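Local coordinates for protein C-1-tetrahydrofolate synthase, cytoplasmic, putative (PDB 4CJX) that probably interconverts one-carbon forms of tetrahydrofolate as an NADP-dependent methylenetetrahydrofolate dehydrogenase and methenyltetrahydrofolate cyclohydrolase, working as a homodimer, at residues G54-I62 and L109-V120; D142-N150 and P161-S169. All blocks are in the same frame, centred on the assembly; numbering follows the deposited sequence.

Contact 1: residues G54-I62 and L109-V120. With 9L9 ((2S)-2-[[4-[[2,4-bis(azanyl)-6-oxidanylidene-1H-pyrimidin-5-yl]carbamoylamino]phenyl]carbonylamino]pentanedioic acid), chain G.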
loop_
_atom_site.group_PDB
_atom_site.type_symbol
_atom_site.label_atom_id
_atom_site.label_comp_id
_atom_site.label_asym_id
_atom_site.label_seq_id
_atom_site.Cartn_x
_atom_site.Cartn_y
_atom_site.Cartn_z
ATOM N N GLY B 54 -22.178 -7.105 32.034
ATOM C CA GLY B 54 -22.599 -8.163 31.127
ATOM C C GLY B 54 -21.970 -8.194 29.741
ATOM O O GLY B 54 -21.988 -9.231 29.093
ATOM N N ARG B 55 -21.397 -7.090 29.279
ATOM C CA ARG B 55 -20.906 -7.013 27.900
ATOM C C ARG B 55 -19.569 -7.717 27.727
ATOM O O ARG B 55 -18.759 -7.794 28.654
ATOM C CB ARG B 55 -20.801 -5.557 27.456
ATOM C CG ARG B 55 -22.145 -4.850 27.468
ATOM C CD ARG B 55 -22.031 -3.342 27.307
ATOM N NE ARG B 55 -23.364 -2.739 27.328
ATOM C CZ ARG B 55 -24.217 -2.747 26.303
ATOM N NH1 ARG B 55 -23.887 -3.304 25.139
ATOM N NH2 ARG B 55 -25.410 -2.196 26.437
ATOM N N ARG B 56 -19.353 -8.245 26.534
ATOM C CA ARG B 56 -18.112 -8.917 26.217
ATOM C C ARG B 56 -17.933 -9.045 24.706
ATOM O O ARG B 56 -18.916 -9.132 23.979
ATOM C CB ARG B 56 -18.036 -10.294 26.901
ATOM C CG ARG B 56 -18.988 -11.351 26.368
ATOM C CD ARG B 56 -19.098 -12.542 27.321
ATOM N NE ARG B 56 -19.618 -13.722 26.616
ATOM C CZ ARG B 56 -19.256 -14.992 26.831
ATOM N NH1 ARG B 56 -18.350 -15.324 27.758
ATOM N NH2 ARG B 56 -19.805 -15.955 26.094
ATOM N N PRO B 57 -16.664 -9.052 24.238
ATOM C CA PRO B 57 -16.348 -9.087 22.807
ATOM C C PRO B 57 -16.968 -10.288 22.092
ATOM O O PRO B 57 -16.931 -11.406 22.622
ATOM C CB PRO B 57 -14.826 -9.207 22.785
ATOM C CG PRO B 57 -14.377 -8.721 24.129
ATOM C CD PRO B 57 -15.450 -9.106 25.072
ATOM N N GLY B 58 -17.524 -10.044 20.909
ATOM C CA GLY B 58 -18.138 -11.060 20.075
ATOM C C GLY B 58 -17.391 -11.201 18.746
ATOM O O GLY B 58 -17.168 -10.236 18.008
ATOM N N LEU B 59 -16.986 -12.420 18.447
ATOM C CA LEU B 59 -16.254 -12.708 17.236
ATOM C C LEU B 59 -17.109 -13.578 16.334
ATOM O O LEU B 59 -17.647 -14.612 16.760
ATOM C CB LEU B 59 -14.967 -13.448 17.571
ATOM C CG LEU B 59 -14.278 -14.047 16.333
ATOM C CD1 LEU B 59 -13.785 -12.946 15.402
ATOM C CD2 LEU B 59 -13.150 -14.962 16.772
ATOM N N SER B 60 -17.217 -13.167 15.083
ATOM C CA SER B 60 -17.850 -13.994 14.096
ATOM C C SER B 60 -16.839 -14.545 13.099
ATOM O O SER B 60 -16.091 -13.777 12.520
ATOM C CB SER B 60 -18.903 -13.199 13.339
ATOM O OG SER B 60 -19.519 -14.077 12.412
ATOM N N THR B 61 -16.849 -15.862 12.873
ATOM C CA THR B 61 -16.087 -16.471 11.767
ATOM C C THR B 61 -16.982 -17.234 10.784
ATOM O O THR B 61 -17.758 -18.099 11.181
ATOM C CB THR B 61 -15.038 -17.457 12.292
ATOM O OG1 THR B 61 -15.691 -18.423 13.110
ATOM C CG2 THR B 61 -13.961 -16.741 13.105
ATOM N N ILE B 62 -16.838 -16.910 9.505
ATOM C CA ILE B 62 -17.553 -17.538 8.420
ATOM C C ILE B 62 -16.572 -18.374 7.617
ATOM O O ILE B 62 -15.564 -17.875 7.149
ATOM C CB ILE B 62 -18.165 -16.483 7.482
ATOM C CG1 ILE B 62 -19.170 -15.593 8.238
ATOM C CG2 ILE B 62 -18.825 -17.152 6.288
ATOM C CD1 ILE B 62 -19.665 -14.407 7.431
ATOM N N LEU B 109 -24.709 -10.252 10.461
ATOM C CA LEU B 109 -23.700 -10.039 11.501
ATOM C C LEU B 109 -23.378 -8.550 11.726
ATOM O O LEU B 109 -23.047 -8.161 12.846
ATOM C CB LEU B 109 -22.434 -10.837 11.190
ATOM C CG LEU B 109 -22.695 -12.350 11.186
ATOM C CD1 LEU B 109 -21.570 -13.076 10.466
ATOM C CD2 LEU B 109 -22.896 -12.854 12.600
ATOM N N ASN B 110 -23.492 -7.734 10.678
ATOM C CA ASN B 110 -23.374 -6.271 10.808
ATOM C C ASN B 110 -24.383 -5.694 11.813
ATOM O O ASN B 110 -24.054 -4.793 12.558
ATOM C CB ASN B 110 -23.556 -5.564 9.454
ATOM C CG ASN B 110 -22.359 -5.724 8.528
ATOM O OD1 ASN B 110 -21.242 -6.052 8.953
ATOM N ND2 ASN B 110 -22.585 -5.477 7.252
ATOM N N GLU B 111 -25.588 -6.242 11.861
ATOM C CA GLU B 111 -26.635 -5.673 12.718
ATOM C C GLU B 111 -26.773 -6.337 14.065
ATOM O O GLU B 111 -27.610 -5.942 14.864
ATOM C CB GLU B 111 -27.954 -5.758 12.015
ATOM C CG GLU B 111 -27.956 -4.993 10.714
ATOM C CD GLU B 111 -29.044 -5.511 9.824
ATOM O OE1 GLU B 111 -28.788 -6.585 9.233
ATOM O OE2 GLU B 111 -30.139 -4.896 9.771
ATOM N N GLU B 112 -25.949 -7.343 14.317
ATOM C CA GLU B 112 -25.941 -7.993 15.609
ATOM C C GLU B 112 -25.032 -7.173 16.542
ATOM O O GLU B 112 -23.803 -7.194 16.420
ATOM C CB GLU B 112 -25.495 -9.458 15.445
ATOM C CG GLU B 112 -25.181 -10.211 16.727
ATOM C CD GLU B 112 -26.280 -10.092 17.760
ATOM O OE1 GLU B 112 -27.275 -10.843 17.661
ATOM O OE2 GLU B 112 -26.136 -9.248 18.671
ATOM N N GLU B 113 -25.672 -6.443 17.447
ATOM C CA GLU B 113 -25.033 -5.631 18.483
ATOM C C GLU B 113 -23.922 -6.333 19.260
ATOM O O GLU B 113 -22.912 -5.724 19.586
ATOM C CB GLU B 113 -26.111 -5.148 19.487
ATOM C CG GLU B 113 -25.621 -4.977 20.920
ATOM C CD GLU B 113 -26.676 -4.430 21.860
ATOM O OE1 GLU B 113 -27.808 -5.005 21.950
ATOM O OE2 GLU B 113 -26.347 -3.424 22.534
ATOM N N ALA B 114 -24.129 -7.604 19.589
ATOM C CA ALA B 114 -23.177 -8.348 20.407
ATOM C C ALA B 114 -21.982 -8.950 19.600
ATOM O O ALA B 114 -21.068 -9.519 20.200
ATOM C CB ALA B 114 -23.907 -9.427 21.203
ATOM N N CYS B 115 -22.004 -8.800 18.271
ATOM C CA CYS B 115 -20.886 -9.145 17.381
ATOM C C CYS B 115 -20.059 -7.894 17.006
ATOM O O CYS B 115 -20.554 -7.002 16.320
ATOM C CB CYS B 115 -21.398 -9.814 16.097
ATOM S SG CYS B 115 -20.133 -10.080 14.804
ATOM N N HIS B 116 -18.803 -7.862 17.436
ATOM C CA HIS B 116 -17.905 -6.732 17.195
ATOM C C HIS B 116 -16.868 -6.962 16.083
ATOM O O HIS B 116 -16.294 -6.004 15.564
ATOM C CB HIS B 116 -17.222 -6.386 18.499
ATOM C CG HIS B 116 -18.205 -6.142 19.594
ATOM N ND1 HIS B 116 -18.316 -6.958 20.696
ATOM C CD2 HIS B 116 -19.201 -5.232 19.695
ATOM C CE1 HIS B 116 -19.304 -6.529 21.459
ATOM N NE2 HIS B 116 -19.854 -5.481 20.873
ATOM N N SER B 117 -16.667 -8.219 15.706
ATOM C CA SER B 117 -15.705 -8.608 14.673
ATOM C C SER B 117 -16.310 -9.631 13.721
ATOM O O SER B 117 -16.912 -10.596 14.175
ATOM C CB SER B 117 -14.464 -9.264 15.322
ATOM O OG SER B 117 -13.514 -8.288 15.695
ATOM N N ILE B 118 -16.070 -9.453 12.423
ATOM C CA ILE B 118 -16.437 -10.425 11.402
ATOM C C ILE B 118 -15.223 -10.871 10.592
ATOM O O ILE B 118 -14.539 -10.061 9.966
ATOM C CB ILE B 118 -17.474 -9.836 10.426
ATOM C CG1 ILE B 118 -18.759 -9.480 11.173
ATOM C CG2 ILE B 118 -17.759 -10.805 9.286
ATOM C CD1 ILE B 118 -19.687 -8.563 10.396
ATOM N N VAL B 119 -14.983 -12.176 10.595
ATOM C CA VAL B 119 -13.882 -12.783 9.875
ATOM C C VAL B 119 -14.455 -13.677 8.770
ATOM O O VAL B 119 -15.211 -14.627 9.037
ATOM C CB VAL B 119 -12.997 -13.615 10.831
ATOM C CG1 VAL B 119 -12.025 -14.524 10.061
ATOM C CG2 VAL B 119 -12.215 -12.727 11.786
ATOM N N VAL B 120 -14.094 -13.382 7.527
ATOM C CA VAL B 120 -14.498 -14.222 6.401
ATOM C C VAL B 120 -13.248 -15.009 6.000
ATOM O O VAL B 120 -12.345 -14.461 5.387
ATOM C CB VAL B 120 -15.059 -13.388 5.213
ATOM C CG1 VAL B 120 -15.334 -14.268 3.994
ATOM C CG2 VAL B 120 -16.310 -12.612 5.628
HETATM N N2A 9L9 G . -9.985 -13.950 6.676
HETATM N N1 9L9 G . -8.274 -15.588 6.179
HETATM C C2 9L9 G . -8.693 -14.580 6.980
HETATM N N3 9L9 G . -7.944 -14.116 8.059
HETATM C C4 9L9 G . -6.738 -14.813 8.218
HETATM O O4A 9L9 G . -6.088 -14.390 9.161
HETATM N N5A 9L9 G . -5.155 -16.597 7.723
HETATM C C5 9L9 G . -6.273 -15.850 7.398
HETATM C C6 9L9 G . -7.102 -16.223 6.387
HETATM N N7 9L9 G . -6.704 -17.299 5.479
HETATM O O8A 9L9 G . -5.974 -17.454 9.672
HETATM N N9 9L9 G . -3.941 -18.084 8.939
HETATM C C1B 9L9 G . -3.572 -18.909 9.964
HETATM C C2B 9L9 G . -2.428 -19.708 9.766
HETATM C C3B 9L9 G . -1.975 -20.600 10.740
HETATM C C4B 9L9 G . -2.651 -20.733 11.956
HETATM C C5B 9L9 G . -3.767 -19.896 12.177
HETATM C C6B 9L9 G . -4.229 -19.009 11.197
HETATM C C7B 9L9 G . -2.108 -21.654 13.034
HETATM O O7B 9L9 G . -2.333 -21.349 14.181
HETATM C CAW 9L9 G . -5.106 -17.394 8.817
HETATM N N 9L9 G . -1.326 -22.720 12.754
HETATM C CA 9L9 G . -0.683 -23.574 13.745
HETATM C C 9L9 G . 0.783 -23.209 13.792
HETATM O OXT 9L9 G . 1.257 -22.666 12.784
HETATM C CB 9L9 G . -0.705 -25.048 13.419
HETATM C CG 9L9 G . -1.901 -25.421 12.566
HETATM C CD 9L9 G . -2.075 -26.906 12.613
HETATM O OE1 9L9 G . -2.219 -27.433 13.716
HETATM O OE2 9L9 G . -2.066 -27.545 11.551
HETATM O O 9L9 G . 1.489 -23.468 14.796
HETATM O O HOH W 1 -20.648 -10.198 22.612
#

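Contact 2: residues D142-N150 and P161-S169. With 9L9 ((2S)-2-[[4-[[2,4-bis(azanyl)-6-oxidanylidene-1H-pyrimidin-5-yl]carbamoylamino]phenyl]carbonylamino]pentanedioic acid), chain G.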
loop_
_atom_site.group_PDB
_atom_site.type_symbol
_atom_site.label_atom_id
_atom_site.label_comp_id
_atom_site.label_asym_id
_atom_site.label_seq_id
_atom_site.Cartn_x
_atom_site.Cartn_y
_atom_site.Cartn_z
ATOM N N ASP B 142 -14.457 -4.948 10.689
ATOM C CA ASP B 142 -13.506 -5.548 9.744
ATOM C C ASP B 142 -12.226 -5.950 10.506
ATOM O O ASP B 142 -11.220 -5.276 10.444
ATOM C CB ASP B 142 -13.233 -4.542 8.621
ATOM C CG ASP B 142 -12.099 -4.961 7.685
ATOM O OD1 ASP B 142 -11.905 -6.169 7.452
ATOM O OD2 ASP B 142 -11.418 -4.036 7.168
ATOM N N ALA B 143 -12.299 -7.057 11.243
ATOM C CA ALA B 143 -11.204 -7.509 12.092
ATOM C C ALA B 143 -9.940 -7.901 11.303
ATOM O O ALA B 143 -8.841 -7.736 11.804
ATOM C CB ALA B 143 -11.666 -8.678 12.943
ATOM N N ASP B 144 -10.106 -8.412 10.084
ATOM C CA ASP B 144 -8.963 -8.734 9.240
ATOM C C ASP B 144 -8.328 -7.540 8.565
ATOM O O ASP B 144 -7.280 -7.691 7.952
ATOM C CB ASP B 144 -9.344 -9.710 8.145
ATOM C CG ASP B 144 -9.513 -11.122 8.654
ATOM O OD1 ASP B 144 -8.558 -11.668 9.277
ATOM O OD2 ASP B 144 -10.594 -11.683 8.391
ATOM N N CYS B 145 -8.950 -6.365 8.645
ATOM C CA CYS B 145 -8.427 -5.168 7.969
ATOM C C CYS B 145 -8.301 -5.453 6.467
ATOM O O CYS B 145 -7.266 -5.236 5.843
ATOM C CB CYS B 145 -7.090 -4.719 8.584
ATOM S SG CYS B 145 -6.532 -3.107 7.990
ATOM N N LEU B 146 -9.367 -5.982 5.894
ATOM C CA LEU B 146 -9.391 -6.311 4.474
ATOM C C LEU B 146 -9.997 -5.169 3.627
ATOM O O LEU B 146 -9.767 -5.114 2.415
ATOM C CB LEU B 146 -10.171 -7.616 4.249
ATOM C CG LEU B 146 -9.326 -8.884 4.377
ATOM C CD1 LEU B 146 -10.235 -10.089 4.522
ATOM C CD2 LEU B 146 -8.368 -9.067 3.194
ATOM N N LEU B 147 -10.752 -4.269 4.265
ATOM C CA LEU B 147 -11.455 -3.227 3.548
ATOM C C LEU B 147 -10.465 -2.126 3.148
ATOM O O LEU B 147 -9.608 -1.756 3.944
ATOM C CB LEU B 147 -12.558 -2.620 4.418
ATOM C CG LEU B 147 -13.845 -3.417 4.655
ATOM C CD1 LEU B 147 -14.858 -2.570 5.405
ATOM C CD2 LEU B 147 -14.446 -3.859 3.337
ATOM N N PRO B 148 -10.603 -1.587 1.918
ATOM C CA PRO B 148 -9.797 -0.453 1.506
ATOM C C PRO B 148 -9.761 0.672 2.540
ATOM O O PRO B 148 -8.693 1.164 2.850
ATOM C CB PRO B 148 -10.470 -0.012 0.214
ATOM C CG PRO B 148 -10.961 -1.288 -0.366
ATOM C CD PRO B 148 -11.446 -2.079 0.812
ATOM N N VAL B 149 -10.908 1.070 3.088
ATOM C CA VAL B 149 -10.904 2.149 4.076
ATOM C C VAL B 149 -9.983 1.824 5.262
ATOM O O VAL B 149 -9.372 2.716 5.827
ATOM C CB VAL B 149 -12.331 2.547 4.530
ATOM C CG1 VAL B 149 -12.944 1.476 5.416
ATOM C CG2 VAL B 149 -12.324 3.899 5.238
ATOM N N ASN B 150 -9.823 0.557 5.607
ATOM C CA ASN B 150 -8.951 0.206 6.712
ATOM C C ASN B 150 -7.458 -0.049 6.318
ATOM O O ASN B 150 -6.524 0.466 6.954
ATOM C CB ASN B 150 -9.551 -0.980 7.451
ATOM C CG ASN B 150 -10.823 -0.606 8.210
ATOM O OD1 ASN B 150 -11.001 0.523 8.647
ATOM N ND2 ASN B 150 -11.710 -1.560 8.358
ATOM N N PRO B 161 -3.176 3.367 13.277
ATOM C CA PRO B 161 -4.413 2.791 12.775
ATOM C C PRO B 161 -5.157 1.952 13.835
ATOM O O PRO B 161 -4.534 1.273 14.661
ATOM C CB PRO B 161 -3.935 1.911 11.609
ATOM C CG PRO B 161 -2.545 1.558 11.944
ATOM C CD PRO B 161 -1.980 2.693 12.740
ATOM N N ALA B 162 -6.482 2.009 13.795
ATOM C CA ALA B 162 -7.333 1.205 14.679
ATOM C C ALA B 162 -7.055 -0.283 14.517
ATOM O O ALA B 162 -6.790 -0.990 15.495
ATOM C CB ALA B 162 -8.788 1.485 14.372
ATOM N N ILE B 163 -7.090 -0.733 13.260
ATOM C CA ILE B 163 -7.005 -2.145 12.911
ATOM C C ILE B 163 -5.791 -2.355 12.018
ATOM O O ILE B 163 -5.479 -1.524 11.175
ATOM C CB ILE B 163 -8.280 -2.637 12.156
ATOM C CG1 ILE B 163 -9.529 -1.875 12.597
ATOM C CG2 ILE B 163 -8.494 -4.129 12.379
ATOM C CD1 ILE B 163 -10.849 -2.429 12.072
ATOM N N VAL B 164 -5.105 -3.472 12.216
ATOM C CA VAL B 164 -4.039 -3.927 11.321
ATOM C C VAL B 164 -4.286 -5.416 10.994
ATOM O O VAL B 164 -4.716 -6.160 11.868
ATOM C CB VAL B 164 -2.672 -3.749 12.014
ATOM C CG1 VAL B 164 -1.556 -4.279 11.156
ATOM C CG2 VAL B 164 -2.424 -2.279 12.354
ATOM N N PRO B 165 -3.993 -5.866 9.753
ATOM C CA PRO B 165 -4.285 -7.251 9.437
ATOM C C PRO B 165 -3.513 -8.192 10.375
ATOM O O PRO B 165 -2.399 -7.868 10.796
ATOM C CB PRO B 165 -3.830 -7.401 7.984
ATOM C CG PRO B 165 -3.800 -6.019 7.436
ATOM C CD PRO B 165 -3.465 -5.132 8.589
ATOM N N CYS B 166 -4.139 -9.312 10.721
ATOM C CA CYS B 166 -3.681 -10.125 11.833
ATOM C C CYS B 166 -2.279 -10.734 11.591
ATOM O O CYS B 166 -1.422 -10.702 12.484
ATOM C CB CYS B 166 -4.724 -11.202 12.114
ATOM S SG CYS B 166 -6.372 -10.511 12.424
ATOM N N THR B 167 -2.066 -11.268 10.385
ATOM C CA THR B 167 -0.801 -11.910 10.053
ATOM C C THR B 167 0.335 -10.904 10.100
ATOM O O THR B 167 1.361 -11.152 10.749
ATOM C CB THR B 167 -0.828 -12.617 8.684
ATOM O OG1 THR B 167 -1.931 -13.539 8.632
ATOM C CG2 THR B 167 0.481 -13.365 8.480
ATOM N N ALA B 168 0.121 -9.753 9.453
ATOM C CA ALA B 168 1.104 -8.661 9.460
ATOM C C ALA B 168 1.385 -8.247 10.875
ATOM O O ALA B 168 2.530 -8.065 11.273
ATOM C CB ALA B 168 0.598 -7.470 8.674
ATOM N N SER B 169 0.320 -8.117 11.644
ATOM C CA SER B 169 0.463 -7.761 13.033
ATOM C C SER B 169 1.319 -8.765 13.857
ATOM O O SER B 169 2.111 -8.367 14.713
ATOM C CB SER B 169 -0.914 -7.665 13.611
ATOM O OG SER B 169 -0.844 -7.072 14.853
HETATM N N2A 9L9 G . -9.985 -13.950 6.676
HETATM N N1 9L9 G . -8.274 -15.588 6.179
HETATM C C2 9L9 G . -8.693 -14.580 6.980
HETATM N N3 9L9 G . -7.944 -14.116 8.059
HETATM C C4 9L9 G . -6.738 -14.813 8.218
HETATM O O4A 9L9 G . -6.088 -14.390 9.161
HETATM N N5A 9L9 G . -5.155 -16.597 7.723
HETATM C C5 9L9 G . -6.273 -15.850 7.398
HETATM C C6 9L9 G . -7.102 -16.223 6.387
HETATM N N7 9L9 G . -6.704 -17.299 5.479
HETATM O O8A 9L9 G . -5.974 -17.454 9.672
HETATM N N9 9L9 G . -3.941 -18.084 8.939
HETATM C C1B 9L9 G . -3.572 -18.909 9.964
HETATM C C2B 9L9 G . -2.428 -19.708 9.766
HETATM C C3B 9L9 G . -1.975 -20.600 10.740
HETATM C C4B 9L9 G . -2.651 -20.733 11.956
HETATM C C5B 9L9 G . -3.767 -19.896 12.177
HETATM C C6B 9L9 G . -4.229 -19.009 11.197
HETATM C C7B 9L9 G . -2.108 -21.654 13.034
HETATM O O7B 9L9 G . -2.333 -21.349 14.181
HETATM C CAW 9L9 G . -5.106 -17.394 8.817
HETATM N N 9L9 G . -1.326 -22.720 12.754
HETATM C CA 9L9 G . -0.683 -23.574 13.745
HETATM C C 9L9 G . 0.783 -23.209 13.792
HETATM O OXT 9L9 G . 1.257 -22.666 12.784
HETATM C CB 9L9 G . -0.705 -25.048 13.419
HETATM C CG 9L9 G . -1.901 -25.421 12.566
HETATM C CD 9L9 G . -2.075 -26.906 12.613
HETATM O OE1 9L9 G . -2.219 -27.433 13.716
HETATM O OE2 9L9 G . -2.066 -27.545 11.551
HETATM O O 9L9 G . 1.489 -23.468 14.796
HETATM O O HOH W 2 -6.184 -10.067 8.813
HETATM O O HOH W 3 -6.616 0.427 9.712
#

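Contact 1: residues G54-I62 and L109-V120
Gly58 O takes two backbone donors, His116 N at 2.9 Å and Ser117 N at 3.1 Å, and so marks the point where the loop after helix 99-110 turns into strand 117-120. The His116 ring closes the same corner: its ND1 accepts from Gly58 N at 3.2 Å, the donor lying 23° out of the ring plane, while Phe312 of helix 296-316 packs edge-to-face with the ring. Gly58 has no CB to obstruct Ala114 O, which comes to 3.3 Å from Gly58 CA in a CA-H...O contact. Beyond this corner the strands run parallel, and Ser60 bonds through both its N and its O, to Ser117 O and Val119 N, before Ile62 N reaches Val119 O. On one face of the sheet Leu59 CD1 meets Val119 CG2 at 3.9 Å. On the other, chi1 of -178° directs Ser60 OG to the Leu109 side, against CD1, and OG is hydrogen-bonded to Phe89 O of the adjacent strand; the Ile62 and Leu109 side chains run antiparallel past one another, their CD1 methyls touching. At the exposed end, Glu113 OE2 approaches the edge of the Arg55 guanidinium in a long salt bridge of 3.6 Å. The chemistry thus grades from a charged pair at the surface to apolar contacts and then to ligand binding, for Val120 O, at the far end of the paired strands, accepts from the inhibitor's amino nitrogen N2A at 2.7 Å.

Contact 2: residues D142-N150 and P161-S169
Two first torsions set the main encounter: the backbone turns Cys145 CB toward Pro165, and chi1 of -170° then carries SG to Pro165 CD and the Ile163 carbonyl, while Ile163 is turned to chi1 -31°, off the staggered positions, with its CG2 and CD1 branches directed at the turn Asp142-Cys145. Cys145 CB meets Pro165 CD at 3.6 Å and Ile163 CG2 at 4.1 Å, while Ile163 CD1 lies 3.3 Å from Asp142 O. No direct hydrogen bond joins the two segments; water does that work. One molecule donates to both Asp144 O and Asp144 OD1 and accepts a bond from Cys166 N, in the first turn of helix 166-178; a second donates to Asn150 O and Ile163 O. Asn307 of helix 296-316 adds a further tie through its ND2, which is bonded to both Ala143 O and Val164 O. Within 142-150, the Asp142 carboxylate secures the fold of the turn: OD1 receives Leu146 N through its syn lone pair, and OD2 takes Asn150 ND2 through its anti lone pair at 2.8 Å and Leu147 N from above the carboxylate plane. Asp144 faces the inhibitor with a matching pair of acceptors, OD1 taking N3 at 2.8 Å and OD2 taking N2A at 2.9 Å, both nearly straight. This two-pronged grip reads the donor edge of the diaminopyrimidine ring, and the water on OD1, held also by Cys166 N, is consistent with a second shell at the start of helix 166-178 that steadies the carboxylate.

Both contacts are largely buried, but contact 1 lies farther from the centre of the chain and reaches the surface at its loop end, whereas contact 2 sits between the catalytic and NADP-binding parts of the fold. Contact 1 is made by regular parallel strand pairing; contact 2 joins irregular turns and helix starts through apolar contacts and bridging waters. They meet where Ser117 and Val119 pack on Ala143 and Asp144, and helix 296-316 touches both. Both reach the same amino group of the inhibitor, one by backbone, the other by side chain: one wall is a strand end, the other a turn held by the Asp142 carboxylate.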